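Local structure of DNA polymerase (5MDN) at residues Glu68-Arg73 with Phe81-Ala86; Gly313-Glu318 with Met730-Val735; Val418-Ser423 with Lys588-Tyr593; Val457-Arg462 with Val530-Thr535. The protein probably catalyses DNA synthesis as a family B DNA polymerase, adding deoxyribonucleotides from their triphosphates to a growing DNA chain and releasing diphosphate. All blocks are in the same frame, centred on the assembly; numbering follows the deposited sequence.

Contact 1 (Glu68-Arg73 with Phe81-Ala86)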
# COMPACT_ATOMS: atom_id res chain seq x y z
N GLU A 68 -34.35 -17.97 -1.19
CA GLU A 68 -35.27 -17.14 -0.43
C GLU A 68 -35.64 -15.89 -1.22
O GLU A 68 -34.95 -15.48 -2.16
CB GLU A 68 -34.67 -16.74 0.92
CG GLU A 68 -34.28 -17.92 1.79
CD GLU A 68 -33.56 -17.49 3.06
OE1 GLU A 68 -33.30 -16.28 3.21
OE2 GLU A 68 -33.24 -18.37 3.89
N VAL A 69 -36.76 -15.28 -0.84
CA VAL A 69 -37.21 -14.01 -1.38
C VAL A 69 -36.95 -12.94 -0.32
O VAL A 69 -37.45 -13.04 0.81
CB VAL A 69 -38.69 -14.05 -1.78
CG1 VAL A 69 -39.09 -12.76 -2.47
CG2 VAL A 69 -38.97 -15.25 -2.67
N VAL A 70 -36.17 -11.92 -0.68
CA VAL A 70 -35.80 -10.86 0.24
C VAL A 70 -36.14 -9.51 -0.37
O VAL A 70 -36.24 -9.36 -1.59
CB VAL A 70 -34.31 -10.92 0.62
CG1 VAL A 70 -34.01 -12.17 1.44
CG2 VAL A 70 -33.43 -10.88 -0.63
N GLU A 71 -36.32 -8.53 0.50
CA GLU A 71 -36.52 -7.14 0.11
C GLU A 71 -35.35 -6.32 0.63
O GLU A 71 -35.13 -6.25 1.84
CB GLU A 71 -37.83 -6.59 0.66
CG GLU A 71 -38.17 -5.19 0.17
CD GLU A 71 -39.13 -4.46 1.09
OE1 GLU A 71 -40.02 -5.12 1.67
OE2 GLU A 71 -38.99 -3.23 1.23
N ARG A 72 -34.59 -5.72 -0.28
CA ARG A 72 -33.46 -4.88 0.09
C ARG A 72 -33.46 -3.63 -0.78
O ARG A 72 -34.25 -3.49 -1.72
CB ARG A 72 -32.13 -5.63 -0.05
CG ARG A 72 -32.17 -7.04 0.52
CD ARG A 72 -30.82 -7.49 1.04
NE ARG A 72 -30.93 -8.78 1.71
CZ ARG A 72 -31.40 -8.94 2.95
NH1 ARG A 72 -31.79 -7.89 3.66
NH2 ARG A 72 -31.47 -10.16 3.48
N ARG A 73 -32.56 -2.71 -0.45
CA ARG A 73 -32.43 -1.46 -1.18
C ARG A 73 -31.42 -1.61 -2.31
O ARG A 73 -30.46 -2.38 -2.22
CB ARG A 73 -32.00 -0.33 -0.25
CG ARG A 73 -32.83 -0.22 1.02
CD ARG A 73 -32.24 0.81 1.96
NE ARG A 73 -32.41 2.17 1.46
CZ ARG A 73 -31.99 3.26 2.08
NH1 ARG A 73 -31.37 3.16 3.25
NH2 ARG A 73 -32.20 4.46 1.55
N PHE A 81 -35.41 -9.24 -4.34
CA PHE A 81 -34.36 -10.10 -4.86
C PHE A 81 -34.64 -11.55 -4.49
O PHE A 81 -35.35 -11.85 -3.53
CB PHE A 81 -32.97 -9.72 -4.31
CG PHE A 81 -32.52 -8.34 -4.69
CD1 PHE A 81 -31.90 -8.12 -5.90
CD2 PHE A 81 -32.68 -7.28 -3.81
CE1 PHE A 81 -31.47 -6.85 -6.25
CE2 PHE A 81 -32.24 -6.02 -4.15
CZ PHE A 81 -31.64 -5.80 -5.38
N LEU A 82 -34.06 -12.45 -5.28
CA LEU A 82 -33.91 -13.85 -4.89
C LEU A 82 -32.55 -14.02 -4.24
O LEU A 82 -31.52 -13.68 -4.84
CB LEU A 82 -34.05 -14.78 -6.10
CG LEU A 82 -35.39 -14.80 -6.83
CD1 LEU A 82 -35.41 -15.92 -7.87
CD2 LEU A 82 -36.55 -14.95 -5.86
N LYS A 83 -32.53 -14.54 -3.02
CA LYS A 83 -31.29 -14.81 -2.30
C LYS A 83 -30.94 -16.28 -2.50
O LYS A 83 -31.39 -17.16 -1.77
CB LYS A 83 -31.42 -14.45 -0.82
CG LYS A 83 -30.14 -14.67 -0.02
CD LYS A 83 -30.38 -14.57 1.47
CE LYS A 83 -29.07 -14.59 2.24
NZ LYS A 83 -29.28 -14.72 3.71
N VAL A 84 -30.12 -16.54 -3.52
CA VAL A 84 -29.69 -17.91 -3.83
C VAL A 84 -28.57 -18.29 -2.88
O VAL A 84 -27.55 -17.60 -2.79
CB VAL A 84 -29.24 -18.02 -5.29
CG1 VAL A 84 -28.76 -19.43 -5.58
CG2 VAL A 84 -30.36 -17.61 -6.23
N VAL A 85 -28.75 -19.41 -2.17
CA VAL A 85 -27.82 -19.85 -1.14
C VAL A 85 -27.18 -21.14 -1.61
O VAL A 85 -27.84 -22.18 -1.70
CB VAL A 85 -28.53 -20.03 0.22
CG1 VAL A 85 -27.51 -20.36 1.30
CG2 VAL A 85 -29.31 -18.78 0.58
N ALA A 86 -25.88 -21.08 -1.90
CA ALA A 86 -25.13 -22.26 -2.30
C ALA A 86 -24.75 -23.10 -1.09
O ALA A 86 -24.79 -22.64 0.06
CB ALA A 86 -23.87 -21.85 -3.07
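Glu68 and Lys83 lie side by side and point the same way across two antiparallel strands, carboxylate and ammonium both on the face that also carries Val70 and Phe81. Glu68 OE1 rests against the aliphatic part of the lysine, 3.8 Å from Lys83 CD. With CG anti to the backbone N (chi1 -179°) and every later bond extended, the lysine runs out alongside the glutamate. Its NZ stays 4.3 Å from Glu68 OE1, beyond salt-bridge range, so the opposite charges would attract without being locked together. Val70 and Phe81 meet differently, crossing at about a right angle: Val70 CG2 comes 3.9 Å from Phe81 CB, touching the root of the side chain and not the ring. The ring itself extends on toward Arg72, whose CB is 4.1 Å from Phe81 CE2, while Arg72 O approaches the ring edge near its plane. On the other face Val69 and Leu82 run together, Val69 CG2 to Leu82 CD2 at 4.0 Å. The backbones fix this register through reciprocal hydrogen bonds in the Glu68-Lys83 and Val70-Phe81 pairs, with Val69-Leu82 the non-hydrogen-bonded pair between them. Between Val70 and Phe81 both bonds are nearly straight, with Phe81 N 2.9 Å from Val70 O. Together the segments form part of a beta hairpin in a four-stranded antiparallel sheet. Strand 64-74 lies at its margin, strand 41-46 continues it beyond strand 77-86, Tyr41 receives Lys83 in a cation-pi contact, and helix 51-58 packs against Val69 and Leu82.

Contact 2 (Gly313-Glu318 with Met730-Val735)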
# COMPACT_ATOMS: atom_id res chain seq x y z
N GLY A 313 23.84 -4.78 -2.65
CA GLY A 313 23.05 -6.00 -2.58
C GLY A 313 23.40 -7.04 -3.62
O GLY A 313 23.29 -8.24 -3.35
N HIS A 314 23.81 -6.62 -4.81
CA HIS A 314 24.15 -7.57 -5.86
C HIS A 314 25.41 -8.37 -5.56
O HIS A 314 25.78 -9.22 -6.39
CB HIS A 314 24.31 -6.83 -7.19
CG HIS A 314 25.47 -5.87 -7.22
ND1 HIS A 314 26.61 -6.11 -7.97
CD2 HIS A 314 25.66 -4.68 -6.61
CE1 HIS A 314 27.45 -5.11 -7.81
NE2 HIS A 314 26.90 -4.23 -6.99
N LYS A 315 26.09 -8.14 -4.44
CA LYS A 315 27.31 -8.86 -4.09
C LYS A 315 27.24 -9.44 -2.68
O LYS A 315 28.12 -9.23 -1.85
CB LYS A 315 28.54 -7.95 -4.21
CG LYS A 315 28.71 -7.32 -5.58
CD LYS A 315 30.00 -6.51 -5.64
CE LYS A 315 30.95 -7.05 -6.70
NZ LYS A 315 32.21 -6.27 -6.78
N VAL A 316 26.18 -10.19 -2.39
CA VAL A 316 26.18 -10.92 -1.12
C VAL A 316 26.96 -12.22 -1.25
O VAL A 316 27.51 -12.72 -0.26
CB VAL A 316 24.75 -11.17 -0.60
CG1 VAL A 316 23.87 -9.96 -0.83
CG2 VAL A 316 24.16 -12.41 -1.23
N TYR A 317 27.02 -12.80 -2.45
CA TYR A 317 27.86 -13.98 -2.67
C TYR A 317 29.32 -13.65 -2.40
O TYR A 317 30.04 -14.45 -1.79
CB TYR A 317 27.67 -14.51 -4.10
CG TYR A 317 28.37 -13.70 -5.17
CD1 TYR A 317 27.77 -12.57 -5.71
CD2 TYR A 317 29.62 -14.06 -5.64
CE1 TYR A 317 28.40 -11.82 -6.69
CE2 TYR A 317 30.27 -13.33 -6.61
CZ TYR A 317 29.65 -12.21 -7.14
OH TYR A 317 30.29 -11.47 -8.11
N GLU A 318 29.78 -12.48 -2.85
CA GLU A 318 31.18 -12.11 -2.68
C GLU A 318 31.54 -11.97 -1.21
O GLU A 318 32.60 -12.43 -0.77
CB GLU A 318 31.46 -10.84 -3.48
CG GLU A 318 32.91 -10.41 -3.50
CD GLU A 318 33.22 -9.50 -4.67
OE1 GLU A 318 33.28 -10.03 -5.80
OE2 GLU A 318 33.38 -8.28 -4.48
N MET A 730 29.48 -4.41 -21.61
CA MET A 730 30.05 -5.60 -20.99
C MET A 730 29.42 -5.84 -19.62
O MET A 730 29.25 -4.90 -18.84
CB MET A 730 31.56 -5.45 -20.83
CG MET A 730 32.30 -6.74 -20.56
SD MET A 730 34.09 -6.50 -20.47
CE MET A 730 34.43 -5.91 -22.13
N PRO A 731 29.05 -7.08 -19.30
CA PRO A 731 28.59 -7.38 -17.93
C PRO A 731 29.70 -7.11 -16.92
O PRO A 731 30.89 -7.23 -17.22
CB PRO A 731 28.22 -8.86 -17.99
CG PRO A 731 27.98 -9.14 -19.44
CD PRO A 731 28.89 -8.23 -20.21
N TYR A 732 29.29 -6.76 -15.70
CA TYR A 732 30.22 -6.23 -14.71
C TYR A 732 31.16 -7.28 -14.13
O TYR A 732 32.11 -6.90 -13.43
CB TYR A 732 29.44 -5.56 -13.57
CG TYR A 732 28.88 -6.51 -12.54
CD1 TYR A 732 27.68 -7.18 -12.75
CD2 TYR A 732 29.54 -6.73 -11.34
CE1 TYR A 732 27.16 -8.04 -11.81
CE2 TYR A 732 29.03 -7.60 -10.39
CZ TYR A 732 27.84 -8.25 -10.62
OH TYR A 732 27.33 -9.11 -9.68
N ILE A 733 30.93 -8.57 -14.39
CA ILE A 733 31.83 -9.60 -13.89
C ILE A 733 32.96 -9.90 -14.87
O ILE A 733 33.93 -10.58 -14.50
CB ILE A 733 31.04 -10.89 -13.57
CG1 ILE A 733 31.88 -11.88 -12.76
CG2 ILE A 733 30.52 -11.54 -14.85
CD1 ILE A 733 32.51 -11.28 -11.52
N PHE A 734 32.89 -9.37 -16.08
CA PHE A 734 33.86 -9.69 -17.12
C PHE A 734 34.90 -8.59 -17.32
O PHE A 734 35.74 -8.72 -18.21
CB PHE A 734 33.13 -10.00 -18.42
CG PHE A 734 32.16 -11.14 -18.30
CD1 PHE A 734 32.57 -12.35 -17.75
CD2 PHE A 734 30.84 -11.00 -18.70
CE1 PHE A 734 31.69 -13.40 -17.62
CE2 PHE A 734 29.95 -12.04 -18.58
CZ PHE A 734 30.37 -13.25 -18.03
N VAL A 735 34.86 -7.52 -16.52
CA VAL A 735 35.95 -6.56 -16.51
C VAL A 735 36.98 -7.13 -15.54
O VAL A 735 36.90 -6.92 -14.33
CB VAL A 735 35.48 -5.15 -16.09
CG1 VAL A 735 36.65 -4.18 -16.07
CG2 VAL A 735 34.39 -4.66 -17.04
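A type I beta turn from Pro731 to Phe734 brings Tyr732 up to His314, the backbones staying well apart, with 10.8 Å from His314 CA to Tyr732 CA. The contact is therefore made by side chains, with His314 and Tyr317 meeting Tyr732 from the opposite direction. The rings of His314 and Tyr732 form an offset edge-to-face pair, the histidine edge turned to the tyrosine face, with planes at 77° and centroids 5.2 Å apart. His314 ND1 lies 3.5 Å from Tyr732 OH, which sits at the histidine edge near its plane. Lys315, sliding past in the opposite sense, sets CE at the tyrosine edge, 4.2 Å from Tyr732 CE2; its NZ makes a weak salt bridge with Glu318 of the same segment. Tyr317 closes the group: its OH is 4.1 Å from Ile733 CD1. With an alanine in place of Tyr732, the histidine edge would probably be left without its ring partner and the turn would be joined to this region through little more than Ile733. Around the contact, His314 also packs edge-to-face with Trp678, Tyr732 leans on Ile676, and Tyr317 touches Tyr173, so the start of helix 316-320 and the turn following strand 729-731 meet among surface loops.

Contact 3 (Val418-Ser423 with Lys588-Tyr593)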
# COMPACT_ATOMS: atom_id res chain seq x y z
N VAL A 418 2.79 23.98 3.42
CA VAL A 418 1.83 23.22 2.65
C VAL A 418 0.59 23.00 3.51
O VAL A 418 0.67 22.39 4.58
CB VAL A 418 2.41 21.89 2.17
CG1 VAL A 418 1.37 21.09 1.40
CG2 VAL A 418 3.64 22.13 1.31
N LEU A 419 -0.55 23.49 3.04
CA LEU A 419 -1.81 23.39 3.78
C LEU A 419 -2.62 22.23 3.23
O LEU A 419 -2.84 22.13 2.01
CB LEU A 419 -2.60 24.70 3.69
CG LEU A 419 -1.92 25.92 4.30
CD1 LEU A 419 -2.64 27.21 3.93
CD2 LEU A 419 -1.81 25.78 5.81
N ASP A 420 -3.08 21.36 4.12
CA ASP A 420 -3.82 20.16 3.74
C ASP A 420 -5.30 20.50 3.58
O ASP A 420 -5.93 21.00 4.52
CB ASP A 420 -3.63 19.06 4.78
CG ASP A 420 -4.07 17.70 4.28
OD1 ASP A 420 -4.54 17.61 3.13
OD2 ASP A 420 -3.95 16.72 5.05
N PHE A 421 -5.85 20.22 2.40
CA PHE A 421 -7.26 20.46 2.10
C PHE A 421 -8.03 19.16 1.90
O PHE A 421 -9.09 19.17 1.27
CB PHE A 421 -7.40 21.35 0.87
CG PHE A 421 -7.40 22.82 1.18
CD1 PHE A 421 -6.21 23.51 1.32
CD2 PHE A 421 -8.59 23.51 1.32
CE1 PHE A 421 -6.20 24.86 1.60
CE2 PHE A 421 -8.59 24.87 1.60
CZ PHE A 421 -7.39 25.54 1.74
N SER A 422 -7.52 18.03 2.41
CA SER A 422 -8.13 16.74 2.12
C SER A 422 -9.49 16.58 2.79
O SER A 422 -10.37 15.90 2.25
CB SER A 422 -7.20 15.61 2.54
OG SER A 422 -6.03 15.58 1.73
N SER A 423 -9.69 17.19 3.96
CA SER A 423 -10.98 17.10 4.64
C SER A 423 -12.08 17.87 3.92
O SER A 423 -13.24 17.81 4.35
CB SER A 423 -10.85 17.60 6.08
OG SER A 423 -9.84 16.91 6.78
N LYS A 588 -4.94 22.05 8.17
CA LYS A 588 -3.75 21.83 8.98
C LYS A 588 -2.51 21.93 8.11
O LYS A 588 -2.52 21.53 6.94
CB LYS A 588 -3.77 20.47 9.70
CG LYS A 588 -2.67 20.30 10.75
CD LYS A 588 -2.86 19.07 11.62
CE LYS A 588 -4.13 19.17 12.45
NZ LYS A 588 -4.07 20.34 13.37
N VAL A 589 -1.44 22.46 8.69
CA VAL A 589 -0.16 22.56 8.00
C VAL A 589 0.41 21.16 7.83
O VAL A 589 0.74 20.49 8.81
CB VAL A 589 0.80 23.48 8.77
CG1 VAL A 589 2.18 23.43 8.13
CG2 VAL A 589 0.26 24.90 8.79
N ASP A 590 0.53 20.72 6.58
CA ASP A 590 1.04 19.39 6.30
C ASP A 590 2.57 19.35 6.37
O ASP A 590 3.15 18.48 7.02
CB ASP A 590 0.56 18.90 4.94
CG ASP A 590 0.70 17.40 4.77
OD1 ASP A 590 0.36 16.66 5.72
OD2 ASP A 590 1.15 16.97 3.69
N LYS A 591 3.23 20.30 5.70
CA LYS A 591 4.68 20.34 5.67
C LYS A 591 5.17 21.77 5.87
O LYS A 591 4.55 22.72 5.37
CB LYS A 591 5.22 19.80 4.34
CG LYS A 591 4.94 18.33 4.10
CD LYS A 591 5.72 17.45 5.07
CE LYS A 591 5.31 15.99 4.94
NZ LYS A 591 5.91 15.36 3.73
N ASP A 592 6.27 21.92 6.60
CA ASP A 592 6.95 23.20 6.78
C ASP A 592 8.32 23.06 6.13
O ASP A 592 9.25 22.51 6.72
CB ASP A 592 7.07 23.56 8.26
CG ASP A 592 7.76 24.90 8.48
OD1 ASP A 592 7.97 25.64 7.50
OD2 ASP A 592 8.09 25.21 9.64
N TYR A 593 8.44 23.56 4.90
CA TYR A 593 9.68 23.45 4.14
C TYR A 593 10.55 24.69 4.34
O TYR A 593 10.05 25.82 4.29
CB TYR A 593 9.38 23.28 2.65
CG TYR A 593 8.76 21.95 2.28
CD1 TYR A 593 9.42 20.76 2.53
CD2 TYR A 593 7.52 21.89 1.66
CE1 TYR A 593 8.86 19.54 2.18
CE2 TYR A 593 6.95 20.69 1.31
CZ TYR A 593 7.62 19.51 1.57
OH TYR A 593 7.06 18.31 1.23
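A classic beta bulge joins strand 588-593, at the margin of a five-stranded antiparallel sheet, to strand 416-420: Asp590 and Lys591 both face Val418. Val418 O is the shared acceptor. Asp590 N reaches it at 2.6 Å, whereas the bond from Lys591 N to Val418 O is weak at 3.5 Å. Val418 N returns a bond to Lys591 O at 2.9 Å, and beyond the bulge Asp420 N bonds to Lys588 O at 2.9 Å. Among the side chains, Val418 CG2 lies anti to its carbonyl carbon, which carries it to the edge of the Tyr593 ring, 3.6 Å from Tyr593 CE2. Lys591 CB lies against one face of the same ring, offset toward the rim. Tyr593 is thus held on two sides, and its OH is anchored by Asp615; the lysine chain, bent twice, takes NZ to a salt bridge with Glu287. Leu419 and Val589 meet on the opposite face of the sheet, with Leu419 CD2 3.7 Å from Val589 CG2. Where the strand ends, Asp420 forms an Asx turn. Its OD1 accepts from Ser422 OG on the syn lone pair at 2.9 Å, and from Ser422 N, 3.1 Å from OD1 and well above the carboxylate plane. This double grip limits rotation of the carboxylate. Asp420 to Ser423, leading from strand 416-420 into helix 424-431, match the start of motif A, the Asp-x-x-Ser-x-Tyr-Pro element of the family B palm, whose antiparallel sheet this pairing extends.

Contact 4 (Val457-Arg462 with Val530-Thr535)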
# COMPACT_ATOMS: atom_id res chain seq x y z
N VAL A 457 -21.28 22.84 -13.41
CA VAL A 457 -21.33 21.56 -14.11
C VAL A 457 -22.79 21.21 -14.32
O VAL A 457 -23.13 20.48 -15.26
CB VAL A 457 -20.55 20.45 -13.38
CG1 VAL A 457 -21.26 20.04 -12.13
CG2 VAL A 457 -20.36 19.28 -14.32
N GLY A 458 -23.66 21.74 -13.47
CA GLY A 458 -25.10 21.69 -13.64
C GLY A 458 -25.76 20.38 -13.28
O GLY A 458 -26.89 20.13 -13.73
N HIS A 459 -25.11 19.53 -12.50
CA HIS A 459 -25.76 18.31 -12.04
C HIS A 459 -26.62 18.59 -10.81
O HIS A 459 -26.32 19.46 -10.00
CB HIS A 459 -24.73 17.23 -11.74
CG HIS A 459 -23.90 16.85 -12.92
ND1 HIS A 459 -24.44 16.54 -14.15
CD2 HIS A 459 -22.56 16.74 -13.07
CE1 HIS A 459 -23.48 16.25 -15.00
NE2 HIS A 459 -22.32 16.37 -14.37
N ARG A 460 -27.71 17.82 -10.68
CA ARG A 460 -28.72 18.06 -9.66
C ARG A 460 -28.80 16.89 -8.70
O ARG A 460 -28.72 15.73 -9.11
CB ARG A 460 -30.09 18.31 -10.30
CG ARG A 460 -30.14 18.00 -11.78
CD ARG A 460 -31.45 18.49 -12.36
NE ARG A 460 -32.59 18.01 -11.59
CZ ARG A 460 -33.78 18.61 -11.55
NH1 ARG A 460 -34.00 19.71 -12.25
NH2 ARG A 460 -34.76 18.09 -10.82
N PHE A 461 -28.97 17.20 -7.42
CA PHE A 461 -28.93 16.19 -6.36
C PHE A 461 -30.05 16.43 -5.36
O PHE A 461 -30.46 17.57 -5.11
CB PHE A 461 -27.58 16.18 -5.63
CG PHE A 461 -26.43 15.73 -6.48
CD1 PHE A 461 -25.82 16.61 -7.36
CD2 PHE A 461 -25.94 14.43 -6.39
CE1 PHE A 461 -24.76 16.20 -8.14
CE2 PHE A 461 -24.87 14.02 -7.17
CZ PHE A 461 -24.28 14.91 -8.04
N ARG A 462 -30.54 15.38 -4.77
CA ARG A 462 -31.58 15.56 -3.85
C ARG A 462 -31.05 15.92 -2.54
O ARG A 462 -30.12 15.37 -2.09
CB ARG A 462 -32.34 14.27 -3.66
CG ARG A 462 -32.58 13.54 -4.94
CD ARG A 462 -32.99 12.13 -4.65
NE ARG A 462 -34.13 12.12 -3.77
CZ ARG A 462 -35.35 11.81 -4.17
NH1 ARG A 462 -35.56 11.49 -5.43
NH2 ARG A 462 -36.35 11.82 -3.30
N VAL A 530 -21.22 12.39 -9.89
CA VAL A 530 -20.87 12.67 -8.50
C VAL A 530 -19.46 13.24 -8.42
O VAL A 530 -19.23 14.31 -7.83
CB VAL A 530 -21.01 11.41 -7.64
CG1 VAL A 530 -20.71 11.72 -6.18
CG2 VAL A 530 -22.41 10.83 -7.78
N ALA A 531 -18.48 12.55 -9.01
CA ALA A 531 -17.10 13.01 -8.99
C ALA A 531 -16.98 14.41 -9.59
O ALA A 531 -16.36 15.30 -8.99
CB ALA A 531 -16.20 12.03 -9.75
N GLU A 532 -17.57 14.63 -10.76
CA GLU A 532 -17.50 15.94 -11.40
C GLU A 532 -18.17 17.02 -10.55
O GLU A 532 -17.72 18.17 -10.56
CB GLU A 532 -18.13 15.88 -12.79
CG GLU A 532 -17.33 15.06 -13.79
CD GLU A 532 -17.98 15.00 -15.16
OE1 GLU A 532 -19.16 15.41 -15.28
OE2 GLU A 532 -17.32 14.54 -16.11
N SER A 533 -19.23 16.67 -9.83
CA SER A 533 -19.87 17.64 -8.95
C SER A 533 -19.00 17.94 -7.74
O SER A 533 -18.96 19.09 -7.27
CB SER A 533 -21.24 17.13 -8.51
OG SER A 533 -22.09 16.95 -9.63
N VAL A 534 -18.30 16.94 -7.21
CA VAL A 534 -17.42 17.16 -6.07
C VAL A 534 -16.26 18.08 -6.45
O VAL A 534 -15.89 18.97 -5.69
CB VAL A 534 -16.92 15.82 -5.50
CG1 VAL A 534 -15.93 16.05 -4.38
CG2 VAL A 534 -18.09 14.99 -5.00
N THR A 535 -15.68 17.87 -7.64
CA THR A 535 -14.59 18.73 -8.09
C THR A 535 -15.06 20.17 -8.28
O THR A 535 -14.37 21.11 -7.89
CB THR A 535 -14.00 18.20 -9.40
OG1 THR A 535 -14.97 18.31 -10.45
CG2 THR A 535 -13.60 16.74 -9.25
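Phe461 and Ser533 are brought together by similar first torsions: in each, the next atom along lies anti to the carbonyl carbon, chi1 -67° in Phe461, which sets the phenyl edge beside Ser533 OG. The ring presents its edge to the helix. Ser533 CB is 3.7 Å from Phe461 CE1, with OG near the ring plane, and Val530 CG2 meets another part of the edge, 4.1 Å from Phe461 CE2. Val530 and Phe461 cross at about a right angle. The serine hydroxyl is not left to the ring alone, since it bonds to the backbone O of Glu529 one helical turn earlier. The segments join the two-stranded hairpin of strands 451-453 and 460-462 to helix 528-551 within the polymerase part of the chain; Val452 of the partner strand, Leu434 and Thr438 also touch the phenyl group. A leucine in place of Phe461 lacks the flat edge, and a gap would probably open beside Ser533 and Val530, between hairpin and helix. Closer to the hairpin turn, His459 and Glu532 lie almost coplanar, ring and carboxylate 17° apart. The bond from His459 NE2 to Glu532 OE1 is straight (165°) but weak at 3.4 Å. His459 CB adds a contact of 3.4 Å to Ser533 OG, and Val457 O lies over the centre of one histidine face. Val457 spreads its two methyls over neighbouring helix residues: CG1 lies 4.1 Å from Ser533 OG, while CG2 approaches Glu532 OE1 at 4.2 Å.

Overall arrangement
From the N terminus, contact 1 comes first and closes a short hairpin, finished before any of the others opens. Contact 2 begins next, at 313-318, and does not close until 730-735, tying the start of helix 316-320 to the turn after strand 729-731. Contacts 3 and 4 both fall inside that long span, one within the other: 418-423 returns to 588-593 in the palm sheet, and between them 457-462 meets helix 528-551. None cross. In space, contacts 1 and 2 stand on opposite sides of the chain's centre, their centres 63 Å apart, whereas contacts 3 and 4 come within about 9 Å at their nearest atoms.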